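PDB 3I9X: mutT/nudix family protein from Listeria innocua, which probably hydrolyses nucleoside diphosphates linked to another moiety, as Nudix enzymes do, and is represented here by the part carrying its Nudix domain. Local coordinates for residues T29-L34 against L162-K167; I48-R53 against T150-L155; R88-E93 against T97-I102. All blocks are in the same frame, centred on the assembly; numbering follows the deposited sequence.

All three interactions gather round the central mixed sheet. Interactions 1 and 2 are buried and lie on one face of it: their strands 27-40 and 43-52 are neighbours, joined by the probable hydrogen bond from Leu-49 N to Leu-34 O, and Leu-165 of interaction 1 packs on Ile-48 of interaction 2. Interaction 3 lies against the other face, touching strand 27-40 through Met-32 and Leu-34, and reaches the surface at Glu-91 and Thr-97. The chemistry follows the position: interaction 2 is wholly aliphatic, interaction 1 sets a methionine beside a hydrogen-bonded aspartate, and interaction 3 grades from a buried leucine pair, with Ile-99 beside it, to a loose polar pair at the surface.

Interaction 1 (T29-L34 against L162-K167); sequences TSDMIL and LDMLKK
The flat group at this contact, the Asp-31 carboxylate, is met over one face by a hydroxyl, while the aspartate touches Met-164 through its methylene. Thr-29 OG1 donates to Asp-31 OD2 over 3.0 Å, and the donor stands 41° out of the carboxylate plane. Two protein hydroxyls, Thr-29 OG1 and Ser-120 OG, thus hold OD2, and a glycerol probably from the crystallisation liquor adds a third bond. Behind the carboxylate, Asp-31 CB lies 3.9 Å from Met-164 SD, so the helix meets the aliphatic base of the aspartate. Met-164 CE as modelled points to Ile-33, 3.9 Å from Ile-33 CD1, but a nearly eclipsed chi3 (20°) leaves its exact place uncertain. Ile-33 and Met-164 run alongside one another with opposed directions. Leu-165 also brings its end to Ile-33, but the modelled separation is implausibly short and carries no weight. Val-71 of the adjoining strand touches Ile-33, Met-164 and Leu-165, closing the apolar patch. The axes of the two segments, 29-34 and 162-167, approach to 9.6 Å at -51°. On the other face Met-32 and Leu-34 meet Leu-90 of helix 82-94. With helix 161-177 on this face and helix 82-94 on that one, strand 27-40 is sandwiched between layers, the alpha/beta/alpha arrangement of the Nudix fold.

Interaction 2 (I48-R53 against T150-L155); sequences ILLIKR and TEALEL
Ala-152 lays its single methyl over two side chains of the strand, Ile-48 and Leu-50. The tighter of the two meetings is with Ile-48: Ala-152 CB is 3.4 Å from Ile-48 CG2, closer than usual van der Waals spacing. The Ile-48 torsion (chi1 -179°) explains which branch is used, since CG1 runs anti to the backbone N while CG2 stands in the crowded position between N and the carbonyl carbon, facing the alanine. Leu-50, two residues on and on the same face of the strand, brings its CD1 to 3.9 Å from Ala-152 CB. That same Leu-50 CD1 also meets Leu-155 CD1 at 3.7 Å, tip to tip, so one methyl bridges both ends of the 152-155 turn. The contact belongs to the Nudix sheet: strand 43-52 pairs antiparallel with strand 144-148, and the chain leaving that strand folds back as helix 149-152 over the sheet face. A type I beta turn runs from Ala-152 to Leu-155, its hydrogen bond spanning 3.2 Å from Leu-155 N to Ala-152 O, and it carries Leu-155 back to the strand. The CA atoms of Ile-48 and Ala-152, 7.3 Å apart, are the nearest pair of the two segments, and there the short alanine meets the isoleucine branch. Phe-147 touches Leu-50, Ala-152 and Leu-155, while Trp-69 is shared by Leu-50 and Leu-155 and Ile-48 meets Leu-165 of helix 161-177.

Interaction 3 (R88-E93 against T97-I102); sequences RELEEE and TDIPLI
Leu-90 carries this contact with one methyl, CD2, which comes up against the branch point of Ile-99. Leu-90 CD2 is 3.5 Å from Ile-99 CB, with Ile-99 CG2 at 3.9 Å and Ile-99 CG1 at 4.1 Å from the same carbon. All three distances come from one methyl, which therefore rests on the base of the isoleucine while the rest of that side chain leads away. Leu-90 runs nearly perpendicular to Ile-99. In Leu-90 chi1 is -179°, so CG extends opposite the backbone N and the branched end is carried out from the helix toward the loop. In Ile-99 both branches leave CB, the atom that faces Leu-90 CD2, which is why CG2 and CG1 come next in distance. Leu-101 adds a looser partner, its CD2 lying 4.1 Å from Leu-90 CD2.

Nearer the solvent the character changes. Glu-91 and Thr-97 run alongside, both directed the same way, and Glu-91 OE1 stays 3.9 Å from Thr-97 OG1, too far to count as a hydrogen bond. This is also where the backbones come nearest, with the CA atoms of Glu-91 and Thr-97 6.1 Å apart as the chain doubles back after the helix.

Arg-88, Glu-89, Leu-90, then Glu-92 and Glu-93 after the variable Glu-91, fit the REUxEE core of the Nudix box, so 82-94 is probably the Nudix helix; Arg-88 forms a salt bridge with Glu-80. On the sheet side, Leu-90 reaches Met-32 and Leu-34 of strand 27-40, Leu-101 meets Met-32 and Phe-123, and Ile-99 packs on Ala-125, so the returning segment 97-102 fills in between the helix and strands 27-40 and 118-126.

Interaction 1 (T29-L34 against L162-K167)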
ATOM      1  N   THR A  29      -2.004 -10.107  -1.218  1.00 40.38           N
ATOM      2  CA  THR A  29      -3.187 -10.310  -0.387  1.00 40.17           C
ATOM      3  C   THR A  29      -3.833  -9.007   0.109  1.00 40.35           C
ATOM      4  O   THR A  29      -3.206  -7.953   0.156  1.00 40.04           O
ATOM      5  CB  THR A  29      -2.894 -11.205   0.829  1.00 39.64           C
ATOM      6  OG1 THR A  29      -1.970 -10.538   1.674  1.00 38.71           O
ATOM      7  CG2 THR A  29      -2.268 -12.526   0.406  1.00 38.05           C
ATOM      8  N   SER A  30      -5.123  -9.117   0.397  1.00 40.08           N
ATOM      9  CA  SER A  30      -5.939  -8.079   0.986  1.00 40.84           C
ATOM     10  C   SER A  30      -6.333  -8.572   2.374  1.00 40.16           C
ATOM     11  O   SER A  30      -7.078  -9.544   2.487  1.00 40.20           O
ATOM     12  CB  SER A  30      -7.182  -7.913   0.142  1.00 41.03           C
ATOM     13  OG  SER A  30      -7.782  -6.668   0.372  1.00 44.82           O
ATOM     14  N   ASP A  31      -5.756  -7.985   3.415  1.00 39.36           N
ATOM     15  CA  ASP A  31      -6.017  -8.402   4.809  1.00 38.31           C
ATOM     16  C   ASP A  31      -6.779  -7.326   5.577  1.00 38.59           C
ATOM     17  O   ASP A  31      -6.495  -6.129   5.440  1.00 35.27           O
ATOM     18  CB  ASP A  31      -4.684  -8.743   5.484  1.00 38.00           C
ATOM     19  CG  ASP A  31      -4.038  -9.978   4.871  1.00 38.70           C
ATOM     20  OD1 ASP A  31      -4.753 -11.008   4.791  1.00 35.19           O
ATOM     21  OD2 ASP A  31      -2.858  -9.918   4.431  1.00 37.23           O
ATOM     22  N   MET A  32      -7.730  -7.779   6.396  1.00 38.14           N
ATOM     23  CA  MET A  32      -8.733  -6.927   7.020  1.00 39.70           C
ATOM     24  C   MET A  32      -8.711  -6.972   8.545  1.00 39.10           C
ATOM     25  O   MET A  32      -8.971  -8.009   9.154  1.00 39.25           O
ATOM     26  CB  MET A  32     -10.125  -7.357   6.577  1.00 40.11           C
ATOM     27  CG  MET A  32     -10.274  -7.511   5.010  1.00 46.69           C
ATOM     28  SD  MET A  32     -12.029  -7.662   4.450  1.00 51.04           S
ATOM     29  CE  MET A  32     -12.688  -6.769   5.925  1.00 41.84           C
ATOM     30  N   ILE A  33      -8.413  -5.844   9.157  1.00 38.54           N
ATOM     31  CA  ILE A  33      -8.624  -5.661  10.588  1.00 38.28           C
ATOM     32  C   ILE A  33     -10.096  -5.289  10.755  1.00 38.42           C
ATOM     33  O   ILE A  33     -10.521  -4.161  10.448  1.00 38.20           O
ATOM     34  CB  ILE A  33      -7.727  -4.602  11.112  1.00 38.04           C
ATOM     35  CG1 ILE A  33      -6.278  -5.064  10.969  1.00 42.16           C
ATOM     36  CG2 ILE A  33      -8.004  -4.266  12.533  1.00 38.13           C
ATOM     37  CD1 ILE A  33      -5.947  -6.075  11.939  1.00 46.18           C
ATOM     38  N   LEU A  34     -10.864  -6.246  11.243  1.00 37.72           N
ATOM     39  CA  LEU A  34     -12.306  -6.110  11.363  1.00 39.09           C
ATOM     40  C   LEU A  34     -12.729  -5.864  12.788  1.00 38.46           C
ATOM     41  O   LEU A  34     -12.735  -6.798  13.607  1.00 37.02           O
ATOM     42  CB  LEU A  34     -12.958  -7.398  10.874  1.00 40.19           C
ATOM     43  CG  LEU A  34     -14.340  -7.396  10.285  1.00 43.86           C
ATOM     44  CD1 LEU A  34     -14.500  -6.113   9.487  1.00 48.05           C
ATOM     45  CD2 LEU A  34     -14.524  -8.650   9.363  1.00 44.25           C
ATOM     46  N   LEU A 162       0.570  -9.735  14.212  1.00 39.61           N
ATOM     47  CA  LEU A 162       0.749  -8.947  15.411  1.00 41.52           C
ATOM     48  C   LEU A 162       1.130  -7.498  15.037  1.00 43.23           C
ATOM     49  O   LEU A 162       0.648  -6.531  15.648  1.00 42.26           O
ATOM     50  CB  LEU A 162       1.850  -9.513  16.308  1.00 41.08           C
ATOM     51  CG  LEU A 162       2.061  -8.666  17.585  1.00 43.67           C
ATOM     52  CD1 LEU A 162       0.738  -8.453  18.317  1.00 39.99           C
ATOM     53  CD2 LEU A 162       3.178  -9.219  18.571  1.00 43.03           C
ATOM     54  N   ASP A 163       2.040  -7.370  14.069  1.00 44.57           N
ATOM     55  CA  ASP A 163       2.440  -6.061  13.562  1.00 45.20           C
ATOM     56  C   ASP A 163       1.273  -5.328  12.921  1.00 44.44           C
ATOM     57  O   ASP A 163       1.086  -4.129  13.168  1.00 44.91           O
ATOM     58  CB  ASP A 163       3.580  -6.195  12.562  1.00 46.58           C
ATOM     59  CG  ASP A 163       4.860  -6.613  13.234  1.00 50.86           C
ATOM     60  OD1 ASP A 163       5.027  -6.242  14.431  1.00 61.50           O
ATOM     61  OD2 ASP A 163       5.686  -7.316  12.604  1.00 54.93           O
ATOM     62  N   MET A 164       0.488  -6.046  12.118  1.00 42.65           N
ATOM     63  CA  MET A 164      -0.731  -5.492  11.542  1.00 41.22           C
ATOM     64  C   MET A 164      -1.676  -4.976  12.662  1.00 40.81           C
ATOM     65  O   MET A 164      -2.171  -3.860  12.578  1.00 39.05           O
ATOM     66  CB  MET A 164      -1.484  -6.491  10.671  1.00 40.45           C
ATOM     67  CG  MET A 164      -0.952  -6.801   9.239  1.00 40.76           C
ATOM     68  SD  MET A 164      -2.206  -7.714   8.288  1.00 31.29           S
ATOM     69  CE  MET A 164      -3.430  -7.239   9.250  1.00 31.77           C
ATOM     70  N   LEU A 165      -1.915  -5.766  13.706  1.00 40.71           N
ATOM     71  CA  LEU A 165      -2.864  -5.356  14.721  1.00 41.53           C
ATOM     72  C   LEU A 165      -2.368  -4.167  15.517  1.00 42.45           C
ATOM     73  O   LEU A 165      -3.179  -3.333  15.890  1.00 41.89           O
ATOM     74  CB  LEU A 165      -3.268  -6.445  15.720  1.00 40.56           C
ATOM     75  CG  LEU A 165      -3.847  -7.796  15.325  1.00 43.94           C
ATOM     76  CD1 LEU A 165      -4.581  -8.371  16.558  1.00 44.85           C
ATOM     77  CD2 LEU A 165      -4.713  -7.816  14.096  1.00 40.04           C
ATOM     78  N   LYS A 166      -1.068  -4.119  15.830  1.00 44.22           N
ATOM     79  CA  LYS A 166      -0.497  -2.994  16.563  1.00 45.82           C
ATOM     80  C   LYS A 166      -0.570  -1.707  15.756  1.00 45.58           C
ATOM     81  O   LYS A 166      -0.933  -0.673  16.313  1.00 46.69           O
ATOM     82  CB  LYS A 166       0.963  -3.265  16.969  1.00 47.65           C
ATOM     83  CG  LYS A 166       1.122  -4.307  18.063  1.00 50.94           C
ATOM     84  CD  LYS A 166       2.599  -4.609  18.350  1.00 56.65           C
ATOM     85  CE  LYS A 166       2.834  -4.871  19.838  1.00 61.82           C
ATOM     86  NZ  LYS A 166       4.281  -5.207  20.138  1.00 65.13           N
ATOM     87  N   LYS A 167      -0.257  -1.748  14.454  1.00 44.99           N
ATOM     88  CA  LYS A 167      -0.401  -0.540  13.627  1.00 44.81           C
ATOM     89  C   LYS A 167      -1.900  -0.128  13.406  1.00 45.43           C
ATOM     90  O   LYS A 167      -2.222   1.066  13.270  1.00 44.87           O
ATOM     91  CB  LYS A 167       0.344  -0.672  12.304  1.00 44.51           C
TER

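Interaction 2 (I48-R53 against T150-L155)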
ATOM      1  N   ILE A  48     -11.793  -7.154  18.004  1.00 36.89           N
ATOM      2  CA  ILE A  48     -11.383  -7.600  16.683  1.00 35.79           C
ATOM      3  C   ILE A  48     -11.816  -9.041  16.380  1.00 35.95           C
ATOM      4  O   ILE A  48     -11.755  -9.913  17.265  1.00 34.40           O
ATOM      5  CB  ILE A  48      -9.867  -7.399  16.503  1.00 35.63           C
ATOM      6  CG1 ILE A  48      -9.438  -7.838  15.131  1.00 34.34           C
ATOM      7  CG2 ILE A  48      -9.036  -8.149  17.602  1.00 37.34           C
ATOM      8  CD1 ILE A  48      -8.021  -7.454  14.754  1.00 32.83           C
ATOM      9  N   LEU A  49     -12.292  -9.279  15.146  1.00 34.39           N
ATOM     10  CA  LEU A  49     -12.573 -10.627  14.663  1.00 34.98           C
ATOM     11  C   LEU A  49     -11.319 -11.323  14.109  1.00 36.13           C
ATOM     12  O   LEU A  49     -10.648 -10.840  13.187  1.00 36.43           O
ATOM     13  CB  LEU A  49     -13.629 -10.646  13.570  1.00 33.67           C
ATOM     14  CG  LEU A  49     -14.257 -12.021  13.342  1.00 36.98           C
ATOM     15  CD1 LEU A  49     -15.307 -12.376  14.425  1.00 37.96           C
ATOM     16  CD2 LEU A  49     -14.939 -12.154  11.930  1.00 39.03           C
ATOM     17  N   LEU A  50     -11.038 -12.508  14.628  1.00 36.80           N
ATOM     18  CA  LEU A  50      -9.889 -13.277  14.168  1.00 36.85           C
ATOM     19  C   LEU A  50     -10.272 -14.720  13.952  1.00 37.30           C
ATOM     20  O   LEU A  50     -11.231 -15.203  14.548  1.00 37.58           O
ATOM     21  CB  LEU A  50      -8.767 -13.190  15.163  1.00 36.20           C
ATOM     22  CG  LEU A  50      -8.161 -11.842  15.456  1.00 36.98           C
ATOM     23  CD1 LEU A  50      -7.182 -11.979  16.711  1.00 33.52           C
ATOM     24  CD2 LEU A  50      -7.457 -11.281  14.248  1.00 34.05           C
ATOM     25  N   ILE A  51      -9.501 -15.375  13.082  1.00 37.15           N
ATOM     26  CA  ILE A  51      -9.801 -16.696  12.603  1.00 37.73           C
ATOM     27  C   ILE A  51      -8.573 -17.615  12.830  1.00 38.18           C
ATOM     28  O   ILE A  51      -7.447 -17.370  12.350  1.00 36.99           O
ATOM     29  CB  ILE A  51     -10.164 -16.657  11.118  1.00 36.80           C
ATOM     30  CG1 ILE A  51     -11.340 -15.672  10.860  1.00 38.90           C
ATOM     31  CG2 ILE A  51     -10.490 -18.069  10.595  1.00 36.50           C
ATOM     32  CD1 ILE A  51     -11.764 -15.615   9.398  1.00 38.45           C
ATOM     33  N   LYS A  52      -8.784 -18.688  13.578  1.00 39.25           N
ATOM     34  CA  LYS A  52      -7.636 -19.578  13.898  1.00 39.62           C
ATOM     35  C   LYS A  52      -7.334 -20.421  12.678  1.00 38.58           C
ATOM     36  O   LYS A  52      -8.232 -21.019  12.107  1.00 38.63           O
ATOM     37  CB  LYS A  52      -7.982 -20.445  15.074  1.00 40.49           C
ATOM     38  CG  LYS A  52      -6.860 -21.321  15.641  1.00 43.34           C
ATOM     39  CD  LYS A  52      -7.466 -22.259  16.675  1.00 49.60           C
ATOM     40  CE  LYS A  52      -6.817 -22.119  18.039  1.00 55.23           C
ATOM     41  NZ  LYS A  52      -7.679 -22.748  19.081  1.00 57.26           N
ATOM     42  N   ARG A  53      -6.080 -20.435  12.251  1.00 38.99           N
ATOM     43  CA  ARG A  53      -5.686 -21.330  11.154  1.00 39.87           C
ATOM     44  C   ARG A  53      -5.804 -22.800  11.566  1.00 40.33           C
ATOM     45  O   ARG A  53      -5.436 -23.175  12.673  1.00 40.03           O
ATOM     46  CB  ARG A  53      -4.276 -21.042  10.692  1.00 40.09           C
ATOM     47  CG  ARG A  53      -4.152 -19.673   9.962  1.00 38.94           C
ATOM     48  CD  ARG A  53      -2.742 -19.441   9.502  1.00 39.65           C
ATOM     49  NE  ARG A  53      -2.280 -20.476   8.569  1.00 40.16           N
ATOM     50  CZ  ARG A  53      -2.596 -20.544   7.276  1.00 41.90           C
ATOM     51  NH1 ARG A  53      -3.369 -19.629   6.701  1.00 41.52           N
ATOM     52  NH2 ARG A  53      -2.128 -21.533   6.548  1.00 43.29           N
ATOM     53  N   THR A 150      -6.846  -5.745  23.396  1.00 48.40           N
ATOM     54  CA  THR A 150      -5.701  -5.979  24.277  1.00 49.07           C
ATOM     55  C   THR A 150      -5.424  -7.483  24.478  1.00 48.43           C
ATOM     56  O   THR A 150      -4.276  -7.876  24.513  1.00 49.37           O
ATOM     57  CB  THR A 150      -5.832  -5.239  25.621  1.00 50.11           C
ATOM     58  OG1 THR A 150      -6.947  -5.763  26.350  1.00 52.04           O
ATOM     59  CG2 THR A 150      -5.996  -3.728  25.392  1.00 50.58           C
ATOM     60  N   GLU A 151      -6.469  -8.301  24.567  1.00 48.10           N
ATOM     61  CA  GLU A 151      -6.363  -9.769  24.575  1.00 47.78           C
ATOM     62  C   GLU A 151      -5.875 -10.339  23.215  1.00 47.13           C
ATOM     63  O   GLU A 151      -5.028 -11.258  23.176  1.00 47.09           O
ATOM     64  CB  GLU A 151      -7.723 -10.377  24.943  1.00 48.21           C
ATOM     65  CG  GLU A 151      -7.726 -11.908  25.180  1.00 52.04           C
ATOM     66  CD  GLU A 151      -9.112 -12.503  25.484  1.00 54.43           C
ATOM     67  OE1 GLU A 151      -9.306 -13.740  25.242  1.00 55.38           O
ATOM     68  OE2 GLU A 151      -9.991 -11.745  25.973  1.00 56.59           O
ATOM     69  N   ALA A 152      -6.387  -9.780  22.114  1.00 44.52           N
ATOM     70  CA  ALA A 152      -5.971 -10.213  20.774  1.00 43.92           C
ATOM     71  C   ALA A 152      -4.481 -10.018  20.588  1.00 43.22           C
ATOM     72  O   ALA A 152      -3.811 -10.856  19.987  1.00 42.72           O
ATOM     73  CB  ALA A 152      -6.751  -9.502  19.682  1.00 41.47           C
ATOM     74  N   LEU A 153      -3.952  -8.932  21.116  1.00 43.70           N
ATOM     75  CA  LEU A 153      -2.516  -8.689  21.022  1.00 45.58           C
ATOM     76  C   LEU A 153      -1.636  -9.749  21.731  1.00 46.75           C
ATOM     77  O   LEU A 153      -0.423  -9.781  21.500  1.00 46.88           O
ATOM     78  CB  LEU A 153      -2.146  -7.305  21.573  1.00 45.87           C
ATOM     79  CG  LEU A 153      -2.615  -6.088  20.756  1.00 47.02           C
ATOM     80  CD1 LEU A 153      -2.350  -4.788  21.548  1.00 47.81           C
ATOM     81  CD2 LEU A 153      -1.929  -6.044  19.382  1.00 44.36           C
ATOM     82  N   GLU A 154      -2.223 -10.596  22.576  1.00 47.62           N
ATOM     83  CA  GLU A 154      -1.436 -11.591  23.302  1.00 49.15           C
ATOM     84  C   GLU A 154      -1.606 -12.986  22.762  1.00 47.98           C
ATOM     85  O   GLU A 154      -0.967 -13.908  23.245  1.00 49.09           O
ATOM     86  CB  GLU A 154      -1.836 -11.585  24.780  1.00 50.86           C
ATOM     87  CG  GLU A 154      -1.751 -10.198  25.405  1.00 55.97           C
ATOM     88  CD  GLU A 154      -0.992 -10.227  26.707  1.00 65.41           C
ATOM     89  OE1 GLU A 154       0.124 -10.828  26.707  1.00 71.71           O
ATOM     90  OE2 GLU A 154      -1.501  -9.659  27.713  1.00 69.25           O
ATOM     91  N   LEU A 155      -2.512 -13.149  21.799  1.00 45.87           N
ATOM     92  CA  LEU A 155      -2.707 -14.410  21.137  1.00 44.15           C
ATOM     93  C   LEU A 155      -1.463 -14.856  20.335  1.00 42.94           C
ATOM     94  O   LEU A 155      -0.622 -14.030  19.931  1.00 43.43           O
ATOM     95  CB  LEU A 155      -3.946 -14.343  20.196  1.00 43.38           C
ATOM     96  CG  LEU A 155      -5.347 -14.230  20.822  1.00 42.62           C
ATOM     97  CD1 LEU A 155      -6.385 -13.985  19.696  1.00 37.37           C
ATOM     98  CD2 LEU A 155      -5.756 -15.493  21.677  1.00 42.46           C
TER

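Interaction 3 (R88-E93 against T97-I102)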
ATOM      1  N   ARG A  88     -15.191  -7.906  -1.204  1.00 59.09           N
ATOM      2  CA  ARG A  88     -15.690  -9.276  -1.344  1.00 60.28           C
ATOM      3  C   ARG A  88     -15.486 -10.071  -0.063  1.00 61.01           C
ATOM      4  O   ARG A  88     -16.440 -10.705   0.409  1.00 60.77           O
ATOM      5  CB  ARG A  88     -15.041 -10.060  -2.525  1.00 60.24           C
ATOM      6  CG  ARG A  88     -15.454 -11.560  -2.506  1.00 61.60           C
ATOM      7  CD  ARG A  88     -14.804 -12.471  -3.533  1.00 65.04           C
ATOM      8  NE  ARG A  88     -13.359 -12.610  -3.329  1.00 67.20           N
ATOM      9  CZ  ARG A  88     -12.436 -11.979  -4.046  1.00 65.84           C
ATOM     10  NH1 ARG A  88     -12.798 -11.167  -5.018  1.00 66.41           N
ATOM     11  NH2 ARG A  88     -11.152 -12.154  -3.775  1.00 66.08           N
ATOM     12  N   GLU A  89     -14.252 -10.079   0.466  1.00 61.65           N
ATOM     13  CA  GLU A  89     -13.944 -10.899   1.654  1.00 62.66           C
ATOM     14  C   GLU A  89     -14.735 -10.429   2.880  1.00 62.56           C
ATOM     15  O   GLU A  89     -15.094 -11.235   3.710  1.00 62.83           O
ATOM     16  CB  GLU A  89     -12.432 -11.002   1.964  1.00 62.83           C
ATOM     17  CG  GLU A  89     -11.631 -11.915   0.983  1.00 64.79           C
ATOM     18  CD  GLU A  89     -11.709 -13.431   1.303  1.00 68.36           C
ATOM     19  OE1 GLU A  89     -12.624 -13.871   2.053  1.00 71.38           O
ATOM     20  OE2 GLU A  89     -10.836 -14.192   0.810  1.00 70.17           O
ATOM     21  N   LEU A  90     -15.051  -9.147   2.966  1.00 62.92           N
ATOM     22  CA  LEU A  90     -15.931  -8.677   4.016  1.00 63.57           C
ATOM     23  C   LEU A  90     -17.292  -9.396   3.921  1.00 65.28           C
ATOM     24  O   LEU A  90     -17.760  -9.971   4.907  1.00 64.65           O
ATOM     25  CB  LEU A  90     -16.104  -7.165   3.939  1.00 62.85           C
ATOM     26  CG  LEU A  90     -16.984  -6.507   4.992  1.00 61.29           C
ATOM     27  CD1 LEU A  90     -16.592  -6.992   6.406  1.00 60.37           C
ATOM     28  CD2 LEU A  90     -16.886  -5.018   4.881  1.00 57.50           C
ATOM     29  N   GLU A  91     -17.903  -9.392   2.732  1.00 67.08           N
ATOM     30  CA  GLU A  91     -19.205 -10.051   2.532  1.00 68.82           C
ATOM     31  C   GLU A  91     -19.193 -11.566   2.753  1.00 69.43           C
ATOM     32  O   GLU A  91     -20.109 -12.085   3.387  1.00 70.18           O
ATOM     33  CB  GLU A  91     -19.818  -9.729   1.151  1.00 69.44           C
ATOM     34  CG  GLU A  91     -21.105 -10.552   0.851  1.00 71.91           C
ATOM     35  CD  GLU A  91     -22.111  -9.814  -0.018  1.00 76.45           C
ATOM     36  OE1 GLU A  91     -21.671  -9.090  -0.948  1.00 77.96           O
ATOM     37  OE2 GLU A  91     -23.345  -9.973   0.232  1.00 79.60           O
ATOM     38  N   GLU A  92     -18.189 -12.271   2.245  1.00 70.25           N
ATOM     39  CA  GLU A  92     -18.114 -13.731   2.422  1.00 71.46           C
ATOM     40  C   GLU A  92     -18.039 -14.127   3.889  1.00 71.85           C
ATOM     41  O   GLU A  92     -18.502 -15.196   4.278  1.00 72.25           O
ATOM     42  CB  GLU A  92     -16.897 -14.335   1.716  1.00 71.70           C
ATOM     43  CG  GLU A  92     -16.909 -14.198   0.194  1.00 74.21           C
ATOM     44  CD  GLU A  92     -15.943 -15.159  -0.498  1.00 77.62           C
ATOM     45  OE1 GLU A  92     -15.982 -15.227  -1.748  1.00 80.13           O
ATOM     46  OE2 GLU A  92     -15.159 -15.852   0.201  1.00 79.73           O
ATOM     47  N   GLU A  93     -17.446 -13.261   4.697  1.00 72.15           N
ATOM     48  CA  GLU A  93     -17.189 -13.580   6.083  1.00 72.37           C
ATOM     49  C   GLU A  93     -18.263 -13.016   7.000  1.00 71.59           C
ATOM     50  O   GLU A  93     -18.386 -13.485   8.113  1.00 71.33           O
ATOM     51  CB  GLU A  93     -15.807 -13.048   6.514  1.00 72.98           C
ATOM     52  CG  GLU A  93     -15.012 -14.020   7.372  1.00 74.65           C
ATOM     53  CD  GLU A  93     -14.121 -14.977   6.562  1.00 77.95           C
ATOM     54  OE1 GLU A  93     -13.379 -14.510   5.664  1.00 80.97           O
ATOM     55  OE2 GLU A  93     -14.130 -16.199   6.848  1.00 79.48           O
ATOM     56  N   THR A  97     -22.061  -5.099   3.485  1.00 64.61           N
ATOM     57  CA  THR A  97     -22.091  -4.691   2.087  1.00 64.38           C
ATOM     58  C   THR A  97     -21.863  -3.190   1.835  1.00 63.81           C
ATOM     59  O   THR A  97     -21.359  -2.786   0.786  1.00 63.57           O
ATOM     60  CB  THR A  97     -23.454  -5.124   1.468  1.00 64.77           C
ATOM     61  OG1 THR A  97     -23.215  -5.753   0.200  1.00 66.00           O
ATOM     62  CG2 THR A  97     -24.445  -3.943   1.321  1.00 64.75           C
ATOM     63  N   ASP A  98     -22.231  -2.341   2.779  1.00 62.96           N
ATOM     64  CA  ASP A  98     -22.102  -0.910   2.536  1.00 61.96           C
ATOM     65  C   ASP A  98     -21.043  -0.347   3.477  1.00 60.56           C
ATOM     66  O   ASP A  98     -21.269   0.707   4.088  1.00 60.57           O
ATOM     67  CB  ASP A  98     -23.472  -0.224   2.761  1.00 62.65           C
ATOM     68  N   ILE A  99     -19.899  -1.055   3.596  1.00 58.56           N
ATOM     69  CA  ILE A  99     -18.868  -0.727   4.599  1.00 56.42           C
ATOM     70  C   ILE A  99     -17.593  -0.205   3.954  1.00 53.70           C
ATOM     71  O   ILE A  99     -16.901  -0.932   3.251  1.00 52.32           O
ATOM     72  CB  ILE A  99     -18.517  -1.944   5.518  1.00 56.88           C
ATOM     73  CG1 ILE A  99     -19.772  -2.475   6.223  1.00 57.95           C
ATOM     74  CG2 ILE A  99     -17.501  -1.536   6.578  1.00 55.36           C
ATOM     75  CD1 ILE A  99     -20.435  -1.453   7.220  1.00 59.71           C
ATOM     76  N   PRO A 100     -17.286   1.070   4.192  1.00 51.41           N
ATOM     77  CA  PRO A 100     -16.001   1.567   3.721  1.00 50.21           C
ATOM     78  C   PRO A 100     -14.854   0.979   4.535  1.00 47.78           C
ATOM     79  O   PRO A 100     -14.903   0.920   5.760  1.00 47.05           O
ATOM     80  CB  PRO A 100     -16.099   3.090   3.904  1.00 50.55           C
ATOM     81  CG  PRO A 100     -17.569   3.383   4.089  1.00 50.89           C
ATOM     82  CD  PRO A 100     -18.099   2.147   4.779  1.00 52.27           C
ATOM     83  N   LEU A 101     -13.875   0.518   3.785  1.00 45.93           N
ATOM     84  CA  LEU A 101     -12.665  -0.105   4.249  1.00 44.93           C
ATOM     85  C   LEU A 101     -11.583   0.954   4.176  1.00 43.27           C
ATOM     86  O   LEU A 101     -11.412   1.577   3.112  1.00 43.52           O
ATOM     87  CB  LEU A 101     -12.329  -1.248   3.304  1.00 44.96           C
ATOM     88  CG  LEU A 101     -13.281  -2.463   3.335  1.00 45.48           C
ATOM     89  CD1 LEU A 101     -12.866  -3.416   2.264  1.00 47.49           C
ATOM     90  CD2 LEU A 101     -13.234  -3.167   4.686  1.00 48.19           C
ATOM     91  N   ILE A 102     -10.920   1.209   5.309  1.00 40.03           N
ATOM     92  CA  ILE A 102      -9.890   2.222   5.403  1.00 38.52           C
ATOM     93  C   ILE A 102      -8.487   1.569   5.205  1.00 38.09           C
ATOM     94  O   ILE A 102      -8.103   0.671   5.933  1.00 34.40           O
ATOM     95  CB  ILE A 102      -9.954   2.918   6.770  1.00 38.69           C
ATOM     96  CG1 ILE A 102     -11.394   3.416   7.050  1.00 40.69           C
ATOM     97  CG2 ILE A 102      -8.836   4.042   6.907  1.00 36.80           C
ATOM     98  CD1 ILE A 102     -11.997   4.301   5.917  1.00 41.55           C
TER